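Local coordinates for uncharacterized protein (Novosphingobium aromaticivorans, PDB 3M7A) that is of unknown function, a DUF192 (COG1430) family protein whose natural precursor probably carries a lipoprotein-type export signal, at residues L84-V89 with A100-Y105. Sequence-based numbering, arbitrary orientation.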
ATOM      1  N   LEU A  84     -10.417   0.187   0.426  1.00  5.02           N
ATOM      2  CA  LEU A  84      -8.970   0.166   0.670  1.00  4.53           C
ATOM      3  C   LEU A  84      -8.590   1.216   1.689  1.00  4.63           C
ATOM      4  O   LEU A  84      -9.226   2.265   1.798  1.00  6.46           O
ATOM      5  CB  LEU A  84      -8.210   0.478  -0.622  1.00  5.93           C
ATOM      6  CG  LEU A  84      -8.344  -0.544  -1.733  1.00  6.03           C
ATOM      7  CD1 LEU A  84      -7.718   0.003  -3.048  1.00  6.93           C
ATOM      8  CD2 LEU A  84      -7.743  -1.885  -1.348  1.00  6.50           C
ATOM      9  N   ASP A  85      -7.507   0.942   2.421  1.00  4.86           N
ATOM     10  CA  ASP A  85      -6.779   1.950   3.156  1.00  4.98           C
ATOM     11  C   ASP A  85      -5.540   2.309   2.322  1.00  4.53           C
ATOM     12  O   ASP A  85      -4.804   1.435   1.851  1.00  5.38           O
ATOM     13  CB  ASP A  85      -6.327   1.438   4.525  1.00  5.07           C
ATOM     14  CG  ASP A  85      -7.457   1.277   5.523  1.00  5.26           C
ATOM     15  OD1 ASP A  85      -8.620   1.623   5.217  1.00  5.22           O
ATOM     16  OD2 ASP A  85      -7.161   0.810   6.653  1.00  6.24           O
ATOM     17  N   ILE A  86      -5.350   3.611   2.126  1.00  4.70           N
ATOM     18  CA  ILE A  86      -4.272   4.129   1.290  1.00  4.45           C
ATOM     19  C   ILE A  86      -3.261   4.835   2.201  1.00  4.02           C
ATOM     20  O   ILE A  86      -3.544   5.876   2.778  1.00  5.76           O
ATOM     21  CB  ILE A  86      -4.791   5.050   0.176  1.00  5.47           C
ATOM     22  CG1 ILE A  86      -5.936   4.365  -0.609  1.00  7.60           C
ATOM     23  CG2 ILE A  86      -3.667   5.428  -0.795  1.00  6.60           C
ATOM     24  CD1 ILE A  86      -6.451   5.166  -1.825  1.00 10.62           C
ATOM     25  N   ILE A  87      -2.083   4.222   2.320  1.00  4.96           N
ATOM     26  CA  ILE A  87      -1.064   4.650   3.261  1.00  5.24           C
ATOM     27  C   ILE A  87       0.034   5.365   2.492  1.00  4.47           C
ATOM     28  O   ILE A  87       0.722   4.769   1.667  1.00  4.75           O
ATOM     29  CB  ILE A  87      -0.497   3.402   3.990  1.00  5.53           C
ATOM     30  CG1 ILE A  87      -1.600   2.613   4.721  1.00  6.77           C
ATOM     31  CG2 ILE A  87       0.660   3.798   4.912  1.00  6.27           C
ATOM     32  CD1 ILE A  87      -1.213   1.200   5.144  1.00  7.80           C
ATOM     33  N   PHE A  88       0.169   6.664   2.724  1.00  4.39           N
ATOM     34  CA  PHE A  88       1.106   7.498   1.966  1.00  4.63           C
ATOM     35  C   PHE A  88       2.422   7.616   2.753  1.00  4.87           C
ATOM     36  O   PHE A  88       2.411   7.947   3.953  1.00  6.23           O
ATOM     37  CB  PHE A  88       0.530   8.889   1.772  1.00  5.32           C
ATOM     38  CG  PHE A  88      -0.749   8.930   0.989  1.00  5.51           C
ATOM     39  CD1 PHE A  88      -0.746   8.974  -0.395  1.00  7.29           C
ATOM     40  CD2 PHE A  88      -1.974   8.955   1.622  1.00  7.46           C
ATOM     41  CE1 PHE A  88      -1.919   9.065  -1.110  1.00  9.21           C
ATOM     42  CE2 PHE A  88      -3.167   9.014   0.893  1.00  6.93           C
ATOM     43  CZ  PHE A  88      -3.132   9.084  -0.466  1.00  7.41           C
ATOM     44  N   VAL A  89       3.525   7.349   2.064  1.00  5.57           N
ATOM     45  CA  VAL A  89       4.838   7.248   2.683  1.00  5.72           C
ATOM     46  C   VAL A  89       5.739   8.385   2.157  1.00  5.05           C
ATOM     47  O   VAL A  89       5.862   8.592   0.940  1.00  5.59           O
ATOM     48  CB  VAL A  89       5.461   5.873   2.384  1.00  5.35           C
ATOM     49  CG1 VAL A  89       6.860   5.782   3.011  1.00  6.36           C
ATOM     50  CG2 VAL A  89       4.553   4.739   2.837  1.00  6.47           C
ATOM     51  N   ALA A 100      -8.167   6.318   5.082  1.00  6.25           N
ATOM     52  CA  ALA A 100      -8.781   5.106   5.598  1.00  6.59           C
ATOM     53  C   ALA A 100     -10.149   4.902   4.962  1.00  5.58           C
ATOM     54  O   ALA A 100     -10.896   5.867   4.744  1.00  7.02           O
ATOM     55  CB  ALA A 100      -8.901   5.133   7.118  1.00  8.65           C
ATOM     56  N   ASN A 101     -10.475   3.650   4.696  1.00  5.41           N
ATOM     57  CA  ASN A 101     -11.808   3.315   4.203  1.00  5.42           C
ATOM     58  C   ASN A 101     -12.189   4.106   2.951  1.00  6.37           C
ATOM     59  O   ASN A 101     -13.316   4.569   2.799  1.00  7.34           O
ATOM     60  CB  ASN A 101     -12.856   3.444   5.321  1.00  6.21           C
ATOM     61  CG  ASN A 101     -12.460   2.698   6.541  1.00  4.99           C
ATOM     62  OD1 ASN A 101     -12.272   3.291   7.630  1.00  8.66           O
ATOM     63  ND2 ASN A 101     -12.298   1.433   6.392  1.00  4.12           N
ATOM     64  N   ALA A 102     -11.223   4.225   2.039  1.00  6.26           N
ATOM     65  CA  ALA A 102     -11.524   4.730   0.716  1.00  6.83           C
ATOM     66  C   ALA A 102     -12.660   3.885   0.141  1.00  6.86           C
ATOM     67  O   ALA A 102     -12.723   2.683   0.329  1.00  7.02           O
ATOM     68  CB  ALA A 102     -10.266   4.692  -0.173  1.00  6.44           C
ATOM     69  N   VAL A 103     -13.604   4.544  -0.524  1.00  6.21           N
ATOM     70  CA  VAL A 103     -14.898   3.947  -0.856  1.00  7.10           C
ATOM     71  C   VAL A 103     -14.928   3.459  -2.324  1.00  7.48           C
ATOM     72  O   VAL A 103     -14.558   4.214  -3.231  1.00  7.15           O
ATOM     73  CB  VAL A 103     -16.001   5.019  -0.630  1.00  7.44           C
ATOM     74  CG1 VAL A 103     -17.387   4.542  -1.098  1.00  8.83           C
ATOM     75  CG2 VAL A 103     -16.050   5.457   0.799  1.00 10.63           C
ATOM     76  N   PRO A 104     -15.366   2.206  -2.569  1.00  6.56           N
ATOM     77  CA  PRO A 104     -15.484   1.723  -3.929  1.00  7.00           C
ATOM     78  C   PRO A 104     -16.168   2.703  -4.866  1.00  6.84           C
ATOM     79  O   PRO A 104     -17.183   3.283  -4.517  1.00  7.88           O
ATOM     80  CB  PRO A 104     -16.283   0.427  -3.779  1.00  7.68           C
ATOM     81  CG  PRO A 104     -15.885  -0.063  -2.421  1.00  8.18           C
ATOM     82  CD  PRO A 104     -15.779   1.179  -1.595  1.00  7.20           C
ATOM     83  N   TYR A 105     -15.561   2.924  -6.025  1.00  7.21           N
ATOM     84  CA  TYR A 105     -16.107   3.738  -7.108  1.00  8.23           C
ATOM     85  C   TYR A 105     -16.083   5.247  -6.835  1.00  8.67           C
ATOM     86  O   TYR A 105     -16.405   6.028  -7.738  1.00 10.67           O
ATOM     87  CB  TYR A 105     -17.513   3.288  -7.528  1.00  9.76           C
ATOM     88  CG  TYR A 105     -17.623   1.807  -7.699  1.00 11.31           C
ATOM     89  CD1 TYR A 105     -16.996   1.174  -8.769  1.00 13.76           C
ATOM     90  CD2 TYR A 105     -18.276   1.010  -6.748  1.00 13.59           C
ATOM     91  CE1 TYR A 105     -17.033  -0.181  -8.921  1.00 14.63           C
ATOM     92  CE2 TYR A 105     -18.341  -0.373  -6.907  1.00 13.08           C
ATOM     93  CZ  TYR A 105     -17.705  -0.958  -7.990  1.00 12.12           C
ATOM     94  OH  TYR A 105     -17.767  -2.323  -8.197  1.00 16.92           O
TER
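D85 reaches across a beta hairpin to grip the backbone of N101, at the open end where strand 84-89 pairs antiparallel with the end of strand 95-102. A bulge resembling the G1 type appears here: D85 lies nearest A100, L84 pairs with A102, and N101 is the extra residue, in a left-handed helical conformation that bends the strand away from its earlier course. The carboxylate takes over where pairing is disturbed. D85 CG lies beside the backbone N of D85, which sends OD1 towards N101; there OD1 accepts the N101 N-H at 2.8 Å, almost straight at 176°. The donor comes to the anti side of OD1, 29° out of the carboxylate plane. OD1 also packs against A100 CA at 3.5 Å. The same oxygen takes the N-H of G125, while OD2 takes that of A127, so three backbone N-H groups hold the buried carboxylate, fix its rotation and tie the hairpin to the start of helix 126-130.

Past the bulge, L84 and A102 form a hydrogen-bonded antiparallel pair through two weak bonds: A102 N to L84 O is short at 2.8 Å but bent to 130°, and L84 N to A102 O is long at 3.4 Å. On the sheet face bearing L84 and A102, M77 touches both side chains, and L110 touches I86 and A102. The I86 ethyl arm is extended, and the A102 CB points almost straight at the side of I86 CD1, 4.2 Å away.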